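Local atomic coordinates of mannose-specific lectin 3 chain 2 (Crocus vernus, PDB entry 3MEZ), a protein that probably binds mannose, as one of two kinds of bulb-type lectin chain that pair into heterodimers and assemble into a heterotetramer. Residues B[21-26]-B[93-98]; B[25-30]-B[37-42]; B[64-69]-B[83-88]. One frame throughout, in Å; residues are numbered along the deposited sequence.

Contact 1 (B[21-26]-B[93-98]); sequences LATRDY and LILQIN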
# COMPACT_ATOMS: atom_id res chain seq x y z
N LEU B 21 4.77 2.94 -11.57
CA LEU B 21 4.46 4.32 -11.82
C LEU B 21 4.35 4.47 -13.32
O LEU B 21 5.00 3.77 -14.04
CB LEU B 21 5.52 5.25 -11.32
CG LEU B 21 5.97 5.23 -9.88
CD1 LEU B 21 7.01 6.22 -9.60
CD2 LEU B 21 4.85 5.38 -8.93
N ALA B 22 3.48 5.35 -13.76
CA ALA B 22 3.21 5.58 -15.15
C ALA B 22 2.93 7.04 -15.45
O ALA B 22 2.25 7.67 -14.71
CB ALA B 22 2.04 4.78 -15.55
N THR B 23 3.45 7.54 -16.56
CA THR B 23 3.01 8.77 -17.18
C THR B 23 3.27 8.75 -18.67
O THR B 23 4.30 8.34 -19.10
CB THR B 23 3.61 10.01 -16.54
OG1 THR B 23 3.03 11.18 -17.09
CG2 THR B 23 5.02 10.08 -16.77
N ARG B 24 2.30 9.21 -19.45
CA ARG B 24 2.37 9.13 -20.89
C ARG B 24 2.67 7.70 -21.28
O ARG B 24 2.01 6.85 -20.83
CB ARG B 24 3.35 10.12 -21.47
CG ARG B 24 3.09 11.51 -21.03
CD ARG B 24 3.82 12.59 -21.83
NE ARG B 24 3.44 13.93 -21.45
CZ ARG B 24 4.01 15.03 -21.91
NH1 ARG B 24 4.98 14.96 -22.74
NH2 ARG B 24 3.60 16.19 -21.52
N ASP B 25 3.68 7.47 -22.10
CA ASP B 25 4.09 6.15 -22.49
C ASP B 25 5.21 5.55 -21.65
O ASP B 25 5.68 4.52 -21.95
CB ASP B 25 4.40 6.05 -23.99
CG ASP B 25 5.46 6.99 -24.45
OD1 ASP B 25 5.80 7.93 -23.74
OD2 ASP B 25 5.92 6.80 -25.57
N TYR B 26 5.58 6.23 -20.58
CA TYR B 26 6.60 5.79 -19.63
C TYR B 26 6.00 5.01 -18.48
O TYR B 26 4.96 5.31 -18.01
CB TYR B 26 7.37 6.97 -19.05
CG TYR B 26 8.08 7.84 -20.03
CD1 TYR B 26 7.59 9.07 -20.37
CD2 TYR B 26 9.25 7.44 -20.62
CE1 TYR B 26 8.24 9.85 -21.25
CE2 TYR B 26 9.89 8.21 -21.50
CZ TYR B 26 9.39 9.42 -21.81
OH TYR B 26 10.01 10.19 -22.70
N LEU B 93 9.45 10.41 -5.14
CA LEU B 93 9.95 9.90 -6.40
C LEU B 93 8.87 10.21 -7.43
O LEU B 93 7.77 9.73 -7.31
CB LEU B 93 10.14 8.41 -6.34
CG LEU B 93 11.01 7.51 -7.23
CD1 LEU B 93 10.39 6.22 -7.71
CD2 LEU B 93 11.71 8.21 -8.33
N ILE B 94 9.21 11.01 -8.41
CA ILE B 94 8.31 11.38 -9.46
C ILE B 94 8.70 10.81 -10.82
O ILE B 94 9.79 10.97 -11.25
CB ILE B 94 8.22 12.91 -9.59
CG1 ILE B 94 7.88 13.57 -8.27
CG2 ILE B 94 7.22 13.29 -10.60
CD1 ILE B 94 7.95 14.98 -8.28
N LEU B 95 7.78 10.15 -11.48
CA LEU B 95 8.03 9.77 -12.85
C LEU B 95 7.55 10.90 -13.73
O LEU B 95 6.40 11.09 -13.93
CB LEU B 95 7.34 8.47 -13.22
CG LEU B 95 7.57 7.92 -14.61
CD1 LEU B 95 8.99 7.55 -14.82
CD2 LEU B 95 6.68 6.76 -14.92
N GLN B 96 8.50 11.67 -14.19
CA GLN B 96 8.25 12.89 -14.94
C GLN B 96 7.91 12.75 -16.42
O GLN B 96 8.29 11.84 -17.06
CB GLN B 96 9.41 13.88 -14.77
CG GLN B 96 9.92 14.06 -13.41
CD GLN B 96 11.03 15.06 -13.30
OE1 GLN B 96 11.69 15.36 -14.25
NE2 GLN B 96 11.23 15.55 -12.12
N ILE B 97 7.26 13.77 -16.95
CA ILE B 97 6.88 13.81 -18.35
C ILE B 97 8.04 13.83 -19.32
O ILE B 97 7.88 13.47 -20.41
CB ILE B 97 5.94 14.96 -18.70
CG1 ILE B 97 6.59 16.28 -18.39
CG2 ILE B 97 4.62 14.84 -17.98
CD1 ILE B 97 6.00 17.38 -19.04
N ASN B 98 9.22 14.20 -18.85
CA ASN B 98 10.42 14.20 -19.65
C ASN B 98 11.15 12.85 -19.68
O ASN B 98 12.24 12.76 -20.17
CB ASN B 98 11.38 15.32 -19.23
CG ASN B 98 12.09 15.03 -17.92
OD1 ASN B 98 11.72 14.16 -17.20
ND2 ASN B 98 13.11 15.76 -17.65
O HOH W 1 9.06 12.61 -23.05

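Contact 2 (B[25-30]-B[37-42]); sequences DYSLVM and VLTKGS. Unlike the reference sequence in segment 37-42: Ser42 (reference Gly).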
# COMPACT_ATOMS: atom_id res chain seq x y z
N ASP B 25 3.68 7.47 -22.10
CA ASP B 25 4.09 6.15 -22.49
C ASP B 25 5.21 5.55 -21.65
O ASP B 25 5.68 4.52 -21.95
CB ASP B 25 4.40 6.05 -23.99
CG ASP B 25 5.46 6.99 -24.45
OD1 ASP B 25 5.80 7.93 -23.74
OD2 ASP B 25 5.92 6.80 -25.57
N TYR B 26 5.58 6.23 -20.58
CA TYR B 26 6.60 5.79 -19.63
C TYR B 26 6.00 5.01 -18.48
O TYR B 26 4.96 5.31 -18.01
CB TYR B 26 7.37 6.97 -19.05
CG TYR B 26 8.08 7.84 -20.03
CD1 TYR B 26 7.59 9.07 -20.37
CD2 TYR B 26 9.25 7.44 -20.62
CE1 TYR B 26 8.24 9.85 -21.25
CE2 TYR B 26 9.89 8.21 -21.50
CZ TYR B 26 9.39 9.42 -21.81
OH TYR B 26 10.01 10.19 -22.70
N SER B 27 6.72 4.00 -18.05
CA SER B 27 6.44 3.31 -16.82
C SER B 27 7.70 2.92 -16.02
O SER B 27 8.69 2.59 -16.58
CB SER B 27 5.61 2.08 -17.10
OG SER B 27 6.26 1.19 -17.95
N LEU B 28 7.62 2.97 -14.72
CA LEU B 28 8.63 2.39 -13.88
C LEU B 28 8.05 1.21 -13.18
O LEU B 28 7.26 1.40 -12.32
CB LEU B 28 9.03 3.40 -12.84
CG LEU B 28 10.39 3.65 -12.21
CD1 LEU B 28 10.31 3.93 -10.78
CD2 LEU B 28 11.43 2.65 -12.52
N VAL B 29 8.50 0.02 -13.53
CA VAL B 29 7.98 -1.24 -13.00
C VAL B 29 8.92 -2.00 -12.06
O VAL B 29 10.04 -2.26 -12.38
CB VAL B 29 7.63 -2.22 -14.14
CG1 VAL B 29 6.95 -3.40 -13.61
CG2 VAL B 29 6.78 -1.58 -15.19
N MET B 30 8.43 -2.34 -10.88
CA MET B 30 9.13 -3.25 -10.01
C MET B 30 8.63 -4.63 -10.37
O MET B 30 7.63 -5.07 -9.92
CB MET B 30 8.88 -2.95 -8.55
CG MET B 30 9.59 -3.83 -7.61
SD MET B 30 11.38 -3.63 -7.67
CE MET B 30 11.92 -5.19 -8.09
N VAL B 37 12.55 -1.51 -13.65
CA VAL B 37 12.74 -1.12 -15.02
C VAL B 37 11.96 0.11 -15.43
O VAL B 37 10.80 0.20 -15.21
CB VAL B 37 12.39 -2.27 -15.97
CG1 VAL B 37 12.62 -1.89 -17.41
CG2 VAL B 37 13.17 -3.49 -15.62
N LEU B 38 12.62 1.04 -16.08
CA LEU B 38 11.95 2.18 -16.60
C LEU B 38 11.90 2.11 -18.13
O LEU B 38 12.90 2.10 -18.77
CB LEU B 38 12.66 3.39 -16.09
CG LEU B 38 12.46 4.75 -16.68
CD1 LEU B 38 11.24 4.81 -17.46
CD2 LEU B 38 12.48 5.76 -15.65
N THR B 39 10.71 2.06 -18.67
CA THR B 39 10.54 1.85 -20.09
C THR B 39 9.62 2.83 -20.76
O THR B 39 8.80 3.41 -20.14
CB THR B 39 9.98 0.51 -20.39
OG1 THR B 39 8.79 0.33 -19.67
CG2 THR B 39 10.93 -0.52 -20.01
N LYS B 40 9.78 2.94 -22.07
CA LYS B 40 9.03 3.82 -22.92
C LYS B 40 8.37 3.05 -24.04
O LYS B 40 8.98 2.18 -24.64
CB LYS B 40 9.94 4.92 -23.46
CG LYS B 40 9.24 6.06 -24.11
CD LYS B 40 10.13 6.79 -25.05
CE LYS B 40 9.55 8.08 -25.54
NZ LYS B 40 8.44 7.93 -26.47
N GLY B 41 7.10 3.36 -24.30
CA GLY B 41 6.32 2.71 -25.33
C GLY B 41 5.71 1.39 -24.96
O GLY B 41 6.17 0.37 -25.35
N SER B 42 4.63 1.44 -24.20
CA SER B 42 4.08 0.25 -23.54
C SER B 42 4.94 -1.00 -23.54
O SER B 42 4.58 -1.98 -24.17
CB SER B 42 2.59 -0.07 -23.83
OG SER B 42 2.14 0.29 -25.10
O HOH W 2 6.10 2.17 -20.83

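Contact 3 (B[64-69]-B[83-88]); sequences GHSGEL and NTVGQE. Unlike the reference sequence in segment 64-69: Glu68 (reference Gln).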
# COMPACT_ATOMS: atom_id res chain seq x y z
N GLY B 64 12.88 5.55 0.91
CA GLY B 64 13.19 5.84 2.27
C GLY B 64 13.05 7.29 2.69
O GLY B 64 12.74 8.11 1.91
N HIS B 65 13.35 7.55 3.95
CA HIS B 65 13.25 8.87 4.52
C HIS B 65 14.58 9.65 4.55
O HIS B 65 14.73 10.58 5.28
CB HIS B 65 12.56 8.86 5.85
CG HIS B 65 11.08 8.67 5.75
ND1 HIS B 65 10.51 7.43 5.68
CD2 HIS B 65 10.07 9.55 5.75
CE1 HIS B 65 9.20 7.56 5.62
NE2 HIS B 65 8.92 8.84 5.66
N SER B 66 15.52 9.20 3.75
CA SER B 66 16.68 9.96 3.35
C SER B 66 16.80 10.06 1.81
O SER B 66 17.84 10.35 1.28
CB SER B 66 17.96 9.39 3.96
OG SER B 66 17.95 9.44 5.36
N GLY B 67 15.71 9.77 1.12
CA GLY B 67 15.71 9.81 -0.32
C GLY B 67 16.29 8.59 -1.02
O GLY B 67 16.37 8.58 -2.19
N GLU B 68 16.70 7.59 -0.28
CA GLU B 68 17.26 6.37 -0.86
C GLU B 68 16.21 5.46 -1.48
O GLU B 68 15.19 5.33 -0.93
CB GLU B 68 18.08 5.60 0.20
CG GLU B 68 17.33 4.73 1.19
CD GLU B 68 16.72 5.49 2.36
OE1 GLU B 68 16.65 5.00 3.48
OE2 GLU B 68 16.27 6.57 2.15
N LEU B 69 16.51 4.82 -2.59
CA LEU B 69 15.69 3.77 -3.15
C LEU B 69 16.37 2.42 -3.03
O LEU B 69 17.35 2.20 -3.67
CB LEU B 69 15.48 3.98 -4.63
CG LEU B 69 14.54 4.93 -5.30
CD1 LEU B 69 14.61 4.68 -6.79
CD2 LEU B 69 13.17 4.74 -4.81
N ASN B 83 22.47 5.88 -4.58
CA ASN B 83 23.56 6.45 -3.83
C ASN B 83 23.16 7.61 -2.93
O ASN B 83 23.96 8.16 -2.26
CB ASN B 83 24.75 6.81 -4.72
CG ASN B 83 24.43 7.85 -5.72
OD1 ASN B 83 23.35 8.37 -5.76
ND2 ASN B 83 25.39 8.17 -6.53
N THR B 84 21.88 7.94 -2.92
CA THR B 84 21.40 9.07 -2.19
C THR B 84 21.34 8.95 -0.72
O THR B 84 21.01 7.93 -0.21
CB THR B 84 19.98 9.51 -2.55
OG1 THR B 84 19.32 9.85 -1.34
CG2 THR B 84 19.17 8.45 -3.21
N VAL B 85 21.62 10.03 -0.04
CA VAL B 85 21.23 10.12 1.33
C VAL B 85 21.26 11.50 1.92
O VAL B 85 22.25 11.91 2.50
CB VAL B 85 22.01 9.19 2.16
CG1 VAL B 85 21.12 8.02 2.57
CG2 VAL B 85 23.17 8.71 1.38
N GLY B 86 20.13 12.17 1.78
CA GLY B 86 19.91 13.49 2.28
C GLY B 86 19.48 13.53 3.71
O GLY B 86 19.59 12.61 4.42
N GLN B 87 19.01 14.67 4.12
CA GLN B 87 18.60 14.91 5.47
C GLN B 87 17.30 14.13 5.78
O GLN B 87 16.49 13.93 4.92
CB GLN B 87 18.43 16.42 5.63
CG GLN B 87 17.82 16.92 6.88
CD GLN B 87 17.29 18.34 6.78
OE1 GLN B 87 17.48 19.03 5.79
NE2 GLN B 87 16.63 18.79 7.82
N GLU B 88 17.12 13.70 7.01
CA GLU B 88 15.96 12.95 7.37
C GLU B 88 14.70 13.74 7.15
O GLU B 88 14.61 14.86 7.55
CB GLU B 88 15.99 12.48 8.82
CG GLU B 88 14.82 11.60 9.16
CD GLU B 88 14.45 11.53 10.64
OE1 GLU B 88 14.51 12.55 11.33
OE2 GLU B 88 14.08 10.47 11.12

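Contact 1 (B[21-26]-B[93-98])
Leu95 lays its CD2 branch on the strand backbone at Leu21 and Ala22, with CD2 3.5 Å from Leu21 O. The same methyl also touches CB of Leu21 and CB of Tyr26, and so contacts both strand 20-23 and the start of strand 26-30. Leu95 CG stands anti to the backbone N (chi1 -177°), which sends the branches across to the other segment. Deeper in, Leu21 CD1 meets Leu93 CD1 at 3.9 Å, branch against branch. Thr23 turns its methyl inward, with CG2 3.3 Å from Leu95 O. Its hydroxyl OG1 bonds to Asp1 of the chain of Mannose-specific lectin 3 chain 1.

At the outer end, Ile97 CB sits over the centre of one face of the Arg24 guanidinium, 3.7 Å above its plane. No direct hydrogen bond crosses between the segments. A water instead bridges the two, lying 2.6 Å from Tyr26 OH at the ring edge and donating to Ile97 O at 3.0 Å. Thr23 and Tyr26 close a type II' turn between strands 20-23 and 26-30. The leucines pack between two sheets of the beta-prism II fold of bulb-type lectins, with the Arg24 and Ile97 end at the surface.

Contact 2 (B[25-30]-B[37-42])
Lys40 sets CG anti to its own backbone N (chi1 -167°) and bends at its last torsion (chi4 -71°), while Asp25 holds CG between its N and carbonyl carbon (chi1 58°). These rotations bring Lys40 NZ to 2.9 Å from Asp25 OD2, a salt bridge that meets the carboxylate on its syn side. The lysine chain runs obliquely past the Tyr26 ring on its way, with Lys40 CG 3.4 Å from Tyr26 CE2. Asp25 OD1 lies over one ring face, offset toward the rim.

Strands 26-30 and 36-40 form an antiparallel hairpin. Ser27 with Thr39, and Val29 with Val37, are hydrogen-bonded pairs. Each pair has two backbone bonds, and Ser27 N to Thr39 O measures 3.0 Å. Gly41 N adds a bond to Asp25 O, from above the carbonyl plane. The non-hydrogen-bonded pair Leu28 and Leu38 packs through Leu28 CD2 on Leu38 CB at 3.8 Å. Both leucines also touch strand 92-95. On the other face the hydroxyls Ser27 OG and Thr39 OG1 lie 3.2 Å apart. A water donates to Asp25 O at 2.6 Å and to Thr39 O, and accepts from Ser27 OG.

The hairpin thus carries Leu28 and Leu38 with Tyr26 and Lys40 on one face, and Ser27, Thr39 and the valines on the other. Asp25 ties its partly exposed end in two ways: OD2 pairs with Lys40 NZ, and the backbone O takes both Gly41 N and the water.

Contact 3 (B[64-69]-B[83-88])
The backbones of 64-69 and 83-88 run as two irregular loops, with a hydrogen bond from Gly86 N to Ser66 O (3.0 Å), whose donor is tilted 24° from the carbonyl plane. Ser66 O also takes a CA-H...O contact from Val85 CA, and His65 O takes one from Glu88 CA at 3.4 Å. The Ser66 side chain touches through CB, which lies 3.7 Å from Val85 CG1. Thr84 lies against the Gly67 peptide, but its side-chain placement is strained and doubtful.

Gly67 has positive phi (80°). Segment 64-69 is the turn between strands 60-63 and 69-72 of a four-stranded antiparallel sheet in the bulb-type lectin fold. Segment 83-88 belongs to the loop leading from strand 78-81 to strand 92-95, which forms part of another sheet.

Within the turn, Glu68 curls back on its own loop. Its CG stands between the backbone N and carbonyl carbon (chi1 81°), and a further bend at chi2 brings OE2 to 3.2 Å from Ser66 N, which it meets with its syn lone pair. Gly64 N bonds to Glu68 O and closes the turn. The second copy of this protein reaches the contact through Asp74, which accepts from His65 N and lies near Glu68 OE1, a group of like charge, and through His58, whose ring stacks on that of His65. Trp105 of the chain of Mannose-specific lectin 3 chain 1 packs on Leu69 and Asn83.

Contacts 1 and 2 share Asp25 and Tyr26, and both reach the sheet that holds strands 20-23 and 26-30. The backbones of Leu21 and Leu28 probably bond between them, and Leu28 packs on Leu93. Contact 1 is the most buried and joins that sheet to the sheet of strand 92-95 by apolar branches and a water. Contact 2 is partly buried and lies within the one sheet, so regular backbone bonds dominate, with a salt bridge at its end. Contact 3 sits on the other side of the chain's centre from contact 2. It joins loops by a backbone hydrogen bond and CA-H...O contacts, and also meets the second copy of this protein. It touches contact 1 through Leu69 and Leu93.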